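Local coordinates for protein sgbp-b (Bacteroides uniformis, PDB 7K44) that probably binds xyloglucan at the cell surface, as a surface glycan-binding protein from a xyloglucan utilization locus of a human gut commensal, at residues N209-Y214 against D356-Q361; L285-F290 against F301-K306; L360-P365 against I373-D378. All blocks are in the same frame, centred on the assembly; numbering follows the deposited sequence.

Interaction 1. Residues N209-Y214 against D356-Q361; sequences NIVLNY and DELALQ. With CA (calcium ion), chain B.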
loop_
_atom_site.group_PDB
_atom_site.type_symbol
_atom_site.label_atom_id
_atom_site.label_comp_id
_atom_site.label_asym_id
_atom_site.label_seq_id
_atom_site.Cartn_x
_atom_site.Cartn_y
_atom_site.Cartn_z
ATOM N N ASN A 209 -2.974 -10.864 16.240
ATOM C CA ASN A 209 -3.315 -11.934 15.316
ATOM C C ASN A 209 -2.100 -12.697 14.809
ATOM O O ASN A 209 -2.252 -13.590 13.971
ATOM C CB ASN A 209 -4.106 -11.373 14.134
ATOM C CG ASN A 209 -5.439 -10.797 14.556
ATOM O OD1 ASN A 209 -5.490 -9.839 15.339
ATOM N ND2 ASN A 209 -6.522 -11.370 14.046
ATOM N N ILE A 210 -0.907 -12.388 15.325
ATOM C CA ILE A 210 0.316 -13.075 14.925
ATOM C C ILE A 210 0.311 -14.497 15.468
ATOM O O ILE A 210 0.046 -14.723 16.659
ATOM C CB ILE A 210 1.536 -12.294 15.440
ATOM C CG1 ILE A 210 1.743 -11.020 14.624
ATOM C CG2 ILE A 210 2.800 -13.158 15.400
ATOM C CD1 ILE A 210 2.333 -11.274 13.232
ATOM N N VAL A 211 0.595 -15.465 14.589
ATOM C CA VAL A 211 0.723 -16.871 14.970
ATOM C C VAL A 211 2.161 -17.370 14.917
ATOM O O VAL A 211 2.454 -18.447 15.472
ATOM C CB VAL A 211 -0.204 -17.786 14.142
ATOM C CG1 VAL A 211 -1.644 -17.318 14.267
ATOM C CG2 VAL A 211 0.231 -17.823 12.673
ATOM N N LEU A 212 3.062 -16.633 14.273
ATOM C CA LEU A 212 4.466 -17.032 14.187
ATOM C C LEU A 212 5.284 -15.801 13.848
ATOM O O LEU A 212 5.076 -15.185 12.797
ATOM C CB LEU A 212 4.663 -18.093 13.109
ATOM C CG LEU A 212 6.122 -18.448 12.794
ATOM C CD1 LEU A 212 6.826 -19.089 14.006
ATOM C CD2 LEU A 212 6.224 -19.385 11.611
ATOM N N ASN A 213 6.225 -15.447 14.724
ATOM C CA ASN A 213 7.114 -14.329 14.432
ATOM C C ASN A 213 8.578 -14.615 14.717
ATOM O O ASN A 213 9.398 -13.704 14.591
ATOM C CB ASN A 213 6.667 -13.020 15.119
ATOM C CG ASN A 213 6.801 -13.060 16.623
ATOM O OD1 ASN A 213 7.378 -13.991 17.193
ATOM N ND2 ASN A 213 6.254 -12.046 17.279
ATOM N N TYR A 214 8.925 -15.839 15.100
ATOM C CA TYR A 214 10.305 -16.250 15.351
ATOM C C TYR A 214 10.940 -15.529 16.523
ATOM O O TYR A 214 12.162 -15.641 16.726
ATOM C CB TYR A 214 11.177 -16.118 14.108
ATOM C CG TYR A 214 10.680 -16.943 12.941
ATOM C CD1 TYR A 214 10.576 -18.325 13.046
ATOM C CD2 TYR A 214 10.344 -16.343 11.742
ATOM C CE1 TYR A 214 10.135 -19.096 11.979
ATOM C CE2 TYR A 214 9.906 -17.090 10.659
ATOM C CZ TYR A 214 9.812 -18.468 10.784
ATOM O OH TYR A 214 9.404 -19.253 9.738
ATOM N N ASP A 356 -0.060 -28.216 15.213
ATOM C CA ASP A 356 0.242 -26.790 15.269
ATOM C C ASP A 356 1.100 -26.280 14.121
ATOM O O ASP A 356 1.429 -25.086 14.108
ATOM C CB ASP A 356 0.913 -26.423 16.608
ATOM C CG ASP A 356 2.227 -27.163 16.833
ATOM O OD1 ASP A 356 2.919 -27.501 15.850
ATOM O OD2 ASP A 356 2.571 -27.437 18.004
ATOM N N GLU A 357 1.457 -27.121 13.157
ATOM C CA GLU A 357 2.494 -26.754 12.201
ATOM C C GLU A 357 2.012 -25.701 11.198
ATOM O O GLU A 357 0.847 -25.668 10.784
ATOM C CB GLU A 357 2.979 -27.986 11.444
ATOM C CG GLU A 357 4.195 -27.729 10.552
ATOM C CD GLU A 357 4.714 -29.002 9.924
ATOM O OE1 GLU A 357 3.983 -29.630 9.134
ATOM O OE2 GLU A 357 5.857 -29.399 10.241
ATOM N N LEU A 358 2.943 -24.844 10.806
ATOM C CA LEU A 358 2.805 -23.934 9.669
ATOM C C LEU A 358 3.998 -24.258 8.780
ATOM O O LEU A 358 5.147 -24.101 9.207
ATOM C CB LEU A 358 2.836 -22.491 10.166
ATOM C CG LEU A 358 2.467 -21.360 9.203
ATOM C CD1 LEU A 358 2.136 -20.086 9.976
ATOM C CD2 LEU A 358 3.577 -21.096 8.222
ATOM N N ALA A 359 3.745 -24.773 7.580
ATOM C CA ALA A 359 4.809 -25.246 6.700
ATOM C C ALA A 359 4.821 -24.523 5.357
ATOM O O ALA A 359 3.772 -24.328 4.730
ATOM C CB ALA A 359 4.709 -26.755 6.456
ATOM N N LEU A 360 6.027 -24.167 4.904
ATOM C CA LEU A 360 6.285 -23.632 3.573
ATOM C C LEU A 360 7.401 -24.451 2.948
ATOM O O LEU A 360 8.420 -24.700 3.599
ATOM C CB LEU A 360 6.726 -22.163 3.611
ATOM C CG LEU A 360 5.786 -21.121 4.211
ATOM C CD1 LEU A 360 6.016 -21.017 5.711
ATOM C CD2 LEU A 360 6.052 -19.780 3.550
ATOM N N GLN A 361 7.224 -24.881 1.699
ATOM C CA GLN A 361 8.250 -25.676 1.031
ATOM C C GLN A 361 8.464 -25.189 -0.389
ATOM O O GLN A 361 7.497 -25.014 -1.142
ATOM C CB GLN A 361 7.890 -27.158 1.004
ATOM C CG GLN A 361 7.559 -27.707 2.360
ATOM C CD GLN A 361 7.274 -29.192 2.334
ATOM O OE1 GLN A 361 7.002 -29.762 1.277
ATOM N NE2 GLN A 361 7.359 -29.838 3.500
HETATM CA CA CA B . 10.328 -11.610 13.776
HETATM O O HOH W 1 8.362 -10.355 14.374
#
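V211 and L212 are neighbours in sequence, yet both turn their side chains to the same partner, L358. In a regular strand only one of the two would do so. The cause is a classic beta bulge: V211 and L212 both face F380 on strand 371-384, and the chain turns a corner at V211. L358 comes from the other sheet of the domain and offers one methyl group to the pair. L358 CD1 lies 4.0 Å from V211 CG2. The same L358 CD1 is 4.5 Å from L212 CD2, a looser touch. The V211 and L358 side chains cross at about a right angle, so they meet at a small spot and not along their length. L358 holds CG anti to its own backbone N (chi1 -169°), which sends the branch across the gap between the sheets. L212 is also packed from its own segment: its CG sits 4.1 Å above the plane of the Y214 ring, offset toward the rim. W267 and I269 add further cover to V211.

No hydrogen bond joins the two segments directly. N263 links them instead. Its OD1 bonds Y214 OH and its ND2 bonds L358 O, so one amide ties both sides together. Just past the bulge the chain changes role. N213 O binds the calcium ion at 2.4 Å, and a water binds the metal at 2.4 Å too. D215, D241, K243 and D378 complete the site. The N213 side chain does not bind the metal; its OD1 and ND2 pair with I217 N and N216 OD1, just after the segment. The chemistry implies a division of labour: buried methyl groups fill the space between the sheets, while polar and metal bonds fix the path of the chain.

Interaction 2. Residues L285-F290 against F301-K306; sequences LQFECF and FRIYLK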
loop_
_atom_site.group_PDB
_atom_site.type_symbol
_atom_site.label_atom_id
_atom_site.label_comp_id
_atom_site.label_asym_id
_atom_site.label_seq_id
_atom_site.Cartn_x
_atom_site.Cartn_y
_atom_site.Cartn_z
ATOM N N LEU A 285 -4.303 -16.205 5.764
ATOM C CA LEU A 285 -2.961 -16.299 6.329
ATOM C C LEU A 285 -2.100 -15.254 5.637
ATOM O O LEU A 285 -1.969 -15.262 4.407
ATOM C CB LEU A 285 -2.363 -17.688 6.132
ATOM C CG LEU A 285 -0.931 -17.813 6.677
ATOM C CD1 LEU A 285 -0.977 -17.846 8.185
ATOM C CD2 LEU A 285 -0.275 -19.070 6.133
ATOM N N GLN A 286 -1.522 -14.341 6.417
ATOM C CA GLN A 286 -0.872 -13.166 5.867
ATOM C C GLN A 286 0.512 -13.077 6.486
ATOM O O GLN A 286 0.689 -13.405 7.664
ATOM C CB GLN A 286 -1.715 -11.940 6.218
ATOM C CG GLN A 286 -1.220 -10.617 5.709
ATOM C CD GLN A 286 -2.185 -9.506 6.077
ATOM O OE1 GLN A 286 -2.066 -8.871 7.127
ATOM N NE2 GLN A 286 -3.169 -9.277 5.210
ATOM N N PHE A 287 1.502 -12.700 5.682
ATOM C CA PHE A 287 2.870 -12.651 6.188
ATOM C C PHE A 287 3.695 -11.633 5.420
ATOM O O PHE A 287 3.288 -11.103 4.383
ATOM C CB PHE A 287 3.522 -14.042 6.157
ATOM C CG PHE A 287 3.534 -14.685 4.795
ATOM C CD1 PHE A 287 2.442 -15.421 4.345
ATOM C CD2 PHE A 287 4.639 -14.544 3.960
ATOM C CE1 PHE A 287 2.457 -16.015 3.080
ATOM C CE2 PHE A 287 4.666 -15.133 2.702
ATOM C CZ PHE A 287 3.570 -15.855 2.256
ATOM N N GLU A 288 4.869 -11.337 5.959
ATOM C CA GLU A 288 5.788 -10.418 5.309
ATOM C C GLU A 288 6.891 -11.229 4.639
ATOM O O GLU A 288 7.359 -12.239 5.185
ATOM C CB GLU A 288 6.340 -9.408 6.320
ATOM C CG GLU A 288 6.315 -7.976 5.783
ATOM C CD GLU A 288 4.922 -7.365 5.867
ATOM O OE1 GLU A 288 4.683 -6.283 5.294
ATOM O OE2 GLU A 288 4.042 -7.987 6.489
ATOM N N CYS A 289 7.262 -10.818 3.429
ATOM C CA CYS A 289 8.250 -11.532 2.629
ATOM C C CYS A 289 9.165 -10.550 1.916
ATOM O O CYS A 289 8.702 -9.554 1.343
ATOM C CB CYS A 289 7.558 -12.452 1.612
ATOM S SG CYS A 289 8.697 -13.439 0.607
ATOM N N PHE A 290 10.464 -10.812 1.971
ATOM C CA PHE A 290 11.471 -9.990 1.308
ATOM C C PHE A 290 12.195 -10.884 0.309
ATOM O O PHE A 290 12.893 -11.826 0.709
ATOM C CB PHE A 290 12.443 -9.421 2.344
ATOM C CG PHE A 290 13.450 -8.435 1.783
ATOM C CD1 PHE A 290 14.519 -8.871 0.998
ATOM C CD2 PHE A 290 13.340 -7.078 2.062
ATOM C CE1 PHE A 290 15.456 -7.960 0.492
ATOM C CE2 PHE A 290 14.275 -6.170 1.562
ATOM C CZ PHE A 290 15.327 -6.618 0.774
ATOM N N PHE A 301 6.364 -22.375 -4.234
ATOM C CA PHE A 301 6.134 -22.737 -2.847
ATOM C C PHE A 301 4.821 -23.480 -2.713
ATOM O O PHE A 301 3.841 -23.191 -3.405
ATOM C CB PHE A 301 6.014 -21.504 -1.955
ATOM C CG PHE A 301 7.315 -20.911 -1.570
ATOM C CD1 PHE A 301 7.924 -19.979 -2.387
ATOM C CD2 PHE A 301 7.948 -21.304 -0.401
ATOM C CE1 PHE A 301 9.150 -19.426 -2.038
ATOM C CE2 PHE A 301 9.165 -20.745 -0.049
ATOM C CZ PHE A 301 9.762 -19.815 -0.868
ATOM N N ARG A 302 4.792 -24.414 -1.784
ATOM C CA ARG A 302 3.532 -24.869 -1.239
ATOM C C ARG A 302 3.470 -24.514 0.237
ATOM O O ARG A 302 4.501 -24.350 0.910
ATOM C CB ARG A 302 3.296 -26.361 -1.466
ATOM C CG ARG A 302 3.988 -27.244 -0.490
ATOM C CD ARG A 302 3.412 -28.643 -0.608
ATOM N NE ARG A 302 4.269 -29.619 0.039
ATOM C CZ ARG A 302 3.845 -30.769 0.556
ATOM N NH1 ARG A 302 2.554 -31.097 0.515
ATOM N NH2 ARG A 302 4.713 -31.585 1.128
ATOM N N ILE A 303 2.250 -24.360 0.725
ATOM C CA ILE A 303 1.973 -24.010 2.107
ATOM C C ILE A 303 0.927 -24.980 2.626
ATOM O O ILE A 303 -0.036 -25.299 1.922
ATOM C CB ILE A 303 1.476 -22.552 2.204
ATOM C CG1 ILE A 303 2.523 -21.605 1.599
ATOM C CG2 ILE A 303 1.111 -22.199 3.641
ATOM C CD1 ILE A 303 2.377 -20.167 1.973
ATOM N N TYR A 304 1.121 -25.490 3.836
ATOM C CA TYR A 304 0.093 -26.316 4.451
ATOM C C TYR A 304 0.147 -26.147 5.966
ATOM O O TYR A 304 1.206 -25.858 6.541
ATOM C CB TYR A 304 0.158 -27.791 3.988
ATOM C CG TYR A 304 1.415 -28.529 4.365
ATOM C CD1 TYR A 304 2.531 -28.510 3.536
ATOM C CD2 TYR A 304 1.475 -29.251 5.541
ATOM C CE1 TYR A 304 3.699 -29.198 3.901
ATOM C CE2 TYR A 304 2.631 -29.931 5.912
ATOM C CZ TYR A 304 3.726 -29.900 5.085
ATOM O OH TYR A 304 4.864 -30.570 5.466
ATOM N N LEU A 305 -1.015 -26.295 6.604
ATOM C CA LEU A 305 -1.188 -26.009 8.020
ATOM C C LEU A 305 -1.638 -27.260 8.763
ATOM O O LEU A 305 -2.467 -28.033 8.261
ATOM C CB LEU A 305 -2.224 -24.909 8.242
ATOM C CG LEU A 305 -2.014 -23.641 7.417
ATOM C CD1 LEU A 305 -3.090 -22.614 7.748
ATOM C CD2 LEU A 305 -0.647 -23.063 7.722
ATOM N N LYS A 306 -1.091 -27.433 9.966
ATOM C CA LYS A 306 -1.436 -28.546 10.860
ATOM C C LYS A 306 -1.304 -29.904 10.178
ATOM O O LYS A 306 -2.039 -30.851 10.482
ATOM C CB LYS A 306 -2.804 -28.338 11.523
ATOM C CG LYS A 306 -2.802 -27.194 12.525
ATOM C CD LYS A 306 -4.120 -27.073 13.276
ATOM C CE LYS A 306 -4.024 -26.056 14.392
ATOM N NZ LYS A 306 -5.183 -26.168 15.325
#
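L285 pushes its tip into the hollow between I303 and L305, across the inside of a beta-sandwich. Strand 283-291 belongs to one sheet and strand 300-305 to the other. The short segments approach to 11.2 Å between axes and run at 127° to each other, so they meet near one end and spread apart toward the other. The bump is L285 CD2. L285 CD2 rests 4.2 Å from I303 CG2 and 4.3 Å from L305 CD2. The chi1 of L285, 178°, swings CG away from the backbone N and extends the branch toward the facing sheet.

I303 is the answering bump. It forks, and its two arms serve different partners. CG2 leans on L285, while CD1 reaches on toward the F287 ring. I303 thus fits between two side chains of the opposite strand, and I336 touches it as well. The F287 ring fills the next place along. F380 meets it with the ring planes at about 30°, and F377 and C334 also pack on it.

The residue between I303 and L305 points the other way. There Y304 covers one face of the R302 guanidinium on the outer side of the sheet, and E309 forms a salt bridge with R302. Inside, the contact ends at a single oblique touch: I303 CD1 lies 4.3 Å from F287 CE1.

Interaction 3. Residues L360-P365 against I373-D378; sequences LQMTNP and IEMYFD. With CA (calcium ion), chain B.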
loop_
_atom_site.group_PDB
_atom_site.type_symbol
_atom_site.label_atom_id
_atom_site.label_comp_id
_atom_site.label_asym_id
_atom_site.label_seq_id
_atom_site.Cartn_x
_atom_site.Cartn_y
_atom_site.Cartn_z
ATOM N N LEU A 360 6.027 -24.167 4.904
ATOM C CA LEU A 360 6.285 -23.632 3.573
ATOM C C LEU A 360 7.401 -24.451 2.948
ATOM O O LEU A 360 8.420 -24.700 3.599
ATOM C CB LEU A 360 6.726 -22.163 3.611
ATOM C CG LEU A 360 5.786 -21.121 4.211
ATOM C CD1 LEU A 360 6.016 -21.017 5.711
ATOM C CD2 LEU A 360 6.052 -19.780 3.550
ATOM N N GLN A 361 7.224 -24.881 1.699
ATOM C CA GLN A 361 8.250 -25.676 1.031
ATOM C C GLN A 361 8.464 -25.189 -0.389
ATOM O O GLN A 361 7.497 -25.014 -1.142
ATOM C CB GLN A 361 7.890 -27.158 1.004
ATOM C CG GLN A 361 7.559 -27.707 2.360
ATOM C CD GLN A 361 7.274 -29.192 2.334
ATOM O OE1 GLN A 361 7.002 -29.762 1.277
ATOM N NE2 GLN A 361 7.359 -29.838 3.500
ATOM N N MET A 362 9.727 -24.974 -0.753
ATOM C CA MET A 362 10.093 -24.489 -2.079
ATOM C C MET A 362 10.727 -25.615 -2.885
ATOM O O MET A 362 11.600 -26.331 -2.378
ATOM C CB MET A 362 11.056 -23.309 -1.982
ATOM C CG MET A 362 11.278 -22.632 -3.331
ATOM S SD MET A 362 12.397 -21.221 -3.182
ATOM C CE MET A 362 11.793 -20.150 -4.477
ATOM N N THR A 363 10.279 -25.771 -4.127
ATOM C CA THR A 363 10.787 -26.761 -5.069
ATOM C C THR A 363 10.935 -26.095 -6.432
ATOM O O THR A 363 10.495 -24.963 -6.637
ATOM C CB THR A 363 9.854 -27.979 -5.178
ATOM O OG1 THR A 363 8.554 -27.559 -5.629
ATOM C CG2 THR A 363 9.720 -28.706 -3.832
ATOM N N ASN A 364 11.563 -26.800 -7.375
ATOM C CA ASN A 364 11.656 -26.339 -8.764
ATOM C C ASN A 364 11.339 -27.506 -9.688
ATOM O O ASN A 364 12.245 -28.113 -10.275
ATOM C CB ASN A 364 13.023 -25.723 -9.068
ATOM C CG ASN A 364 13.136 -25.229 -10.501
ATOM O OD1 ASN A 364 12.128 -24.996 -11.167
ATOM N ND2 ASN A 364 14.362 -25.094 -10.984
ATOM N N PRO A 365 10.057 -27.855 -9.832
ATOM C CA PRO A 365 9.652 -28.969 -10.713
ATOM C C PRO A 365 9.630 -28.560 -12.183
ATOM O O PRO A 365 8.599 -28.607 -12.853
ATOM C CB PRO A 365 8.253 -29.301 -10.184
ATOM C CG PRO A 365 7.712 -27.958 -9.775
ATOM C CD PRO A 365 8.896 -27.198 -9.205
ATOM N N ILE A 373 18.575 -18.254 -5.028
ATOM C CA ILE A 373 17.393 -17.892 -4.254
ATOM C C ILE A 373 17.841 -17.192 -2.980
ATOM O O ILE A 373 18.792 -17.631 -2.324
ATOM C CB ILE A 373 16.590 -19.163 -3.903
ATOM C CG1 ILE A 373 16.162 -19.900 -5.173
ATOM C CG2 ILE A 373 15.392 -18.821 -3.005
ATOM C CD1 ILE A 373 15.266 -19.087 -6.108
ATOM N N GLU A 374 17.145 -16.113 -2.615
ATOM C CA GLU A 374 17.405 -15.460 -1.333
ATOM C C GLU A 374 16.140 -14.718 -0.921
ATOM O O GLU A 374 15.801 -13.693 -1.521
ATOM C CB GLU A 374 18.599 -14.508 -1.428
ATOM C CG GLU A 374 18.913 -13.805 -0.108
ATOM C CD GLU A 374 19.941 -12.689 -0.253
ATOM O OE1 GLU A 374 20.539 -12.556 -1.341
ATOM O OE2 GLU A 374 20.132 -11.928 0.719
ATOM N N MET A 375 15.456 -15.229 0.100
ATOM C CA MET A 375 14.160 -14.704 0.509
ATOM C C MET A 375 14.048 -14.807 2.020
ATOM O O MET A 375 14.666 -15.676 2.642
ATOM C CB MET A 375 13.020 -15.497 -0.138
ATOM C CG MET A 375 13.125 -15.633 -1.647
ATOM S SD MET A 375 12.000 -16.893 -2.253
ATOM C CE MET A 375 10.511 -16.278 -1.499
ATOM N N TYR A 376 13.231 -13.933 2.604
ATOM C CA TYR A 376 13.059 -13.832 4.047
ATOM C C TYR A 376 11.577 -13.736 4.375
ATOM O O TYR A 376 10.799 -13.122 3.634
ATOM C CB TYR A 376 13.782 -12.586 4.602
ATOM C CG TYR A 376 15.236 -12.514 4.197
ATOM C CD1 TYR A 376 15.613 -12.005 2.963
ATOM C CD2 TYR A 376 16.216 -13.000 5.037
ATOM C CE1 TYR A 376 16.951 -11.972 2.579
ATOM C CE2 TYR A 376 17.554 -12.958 4.673
ATOM C CZ TYR A 376 17.908 -12.454 3.441
ATOM O OH TYR A 376 19.246 -12.435 3.094
ATOM N N PHE A 377 11.202 -14.311 5.519
ATOM C CA PHE A 377 9.808 -14.445 5.926
ATOM C C PHE A 377 9.662 -14.082 7.398
ATOM O O PHE A 377 10.516 -14.435 8.223
ATOM C CB PHE A 377 9.356 -15.908 5.775
ATOM C CG PHE A 377 9.369 -16.415 4.368
ATOM C CD1 PHE A 377 10.513 -16.972 3.822
ATOM C CD2 PHE A 377 8.220 -16.340 3.591
ATOM C CE1 PHE A 377 10.506 -17.442 2.518
ATOM C CE2 PHE A 377 8.218 -16.801 2.288
ATOM C CZ PHE A 377 9.364 -17.343 1.755
ATOM N N ASP A 378 8.552 -13.428 7.748
ATOM C CA ASP A 378 8.290 -13.075 9.137
ATOM C C ASP A 378 6.816 -12.743 9.307
ATOM O O ASP A 378 6.076 -12.524 8.337
ATOM C CB ASP A 378 9.148 -11.868 9.553
ATOM C CG ASP A 378 9.417 -11.784 11.068
ATOM O OD1 ASP A 378 8.892 -12.569 11.898
ATOM O OD2 ASP A 378 10.199 -10.869 11.417
HETATM CA CA CA B . 10.328 -11.610 13.776
HETATM O O HOH W 1 8.362 -10.355 14.374
#
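L360 and F377 approach from opposite directions and make the aliphatic-aromatic part of this contact. L360 CD2 lies 3.9 Å from F377 CE2 and touches the ring obliquely. F287, C289 and L261 also pack on the F377 side chain. No hydrogen bond crosses between the two segments. They belong to different sheets, with segment axes 11.4 Å apart at closest approach and nearly antiparallel at 163°.

Apolar packing of the methionines forms the second group. M362 and I373 reach toward each other tip to tip, and M362 SD stands 3.8 Å from I373 CG2. M362 starts out extended, its chi1 of -170° carrying CG off on the far side from the main-chain nitrogen. Its terminal methyl then lies between two partners. M362 CE is 3.9 Å from M375 SD and 4.0 Å from I373 CD1. The M362 and M375 side chains cross at a slant, and F301 touches both.

Polar bonds lie on the other side of strand 373-378. Y376 OH donates to E374 OE2 at 2.6 Å; OE2 accepts with its anti lone pair, the one turned away from OE1. The acceptor lies in the plane of the tyrosine ring, at its edge.

Metal binding is the last kind. D378 follows F377 directly and grips the calcium ion with both carboxylate oxygens, OD2 at 2.5 Å. A water, N213, D215, D241 and K243 supply the other ligands. One strand therefore lines the core with I373, M375 and F377 and carries a metal ligand at D378. The whole is a beta-sandwich with an apolar interior and a calcium site, an arrangement also familiar from many carbohydrate-binding modules.

Overall arrangement
All three contacts are buried and join the two sheets of one beta-sandwich in the xyloglucan-binding domain. Interactions 1 and 3 use overlapping parts of strand 357-364 and share L360 and Q361. Interaction 2 uses its neighbour, strand 300-305; probable backbone hydrogen bonds E357 O to K306 N and Q361 O to R302 N tie the two strands. On the other sheet, strand 283-291 pairs with 371-384, probably through F290 O and Y376 N. Interactions 1 and 3 also meet at the calcium ion, through N213 and D378. Interaction 2 is purely aliphatic and aromatic, interaction 3 adds thioethers, and interaction 1 is the smallest, set at a bulge.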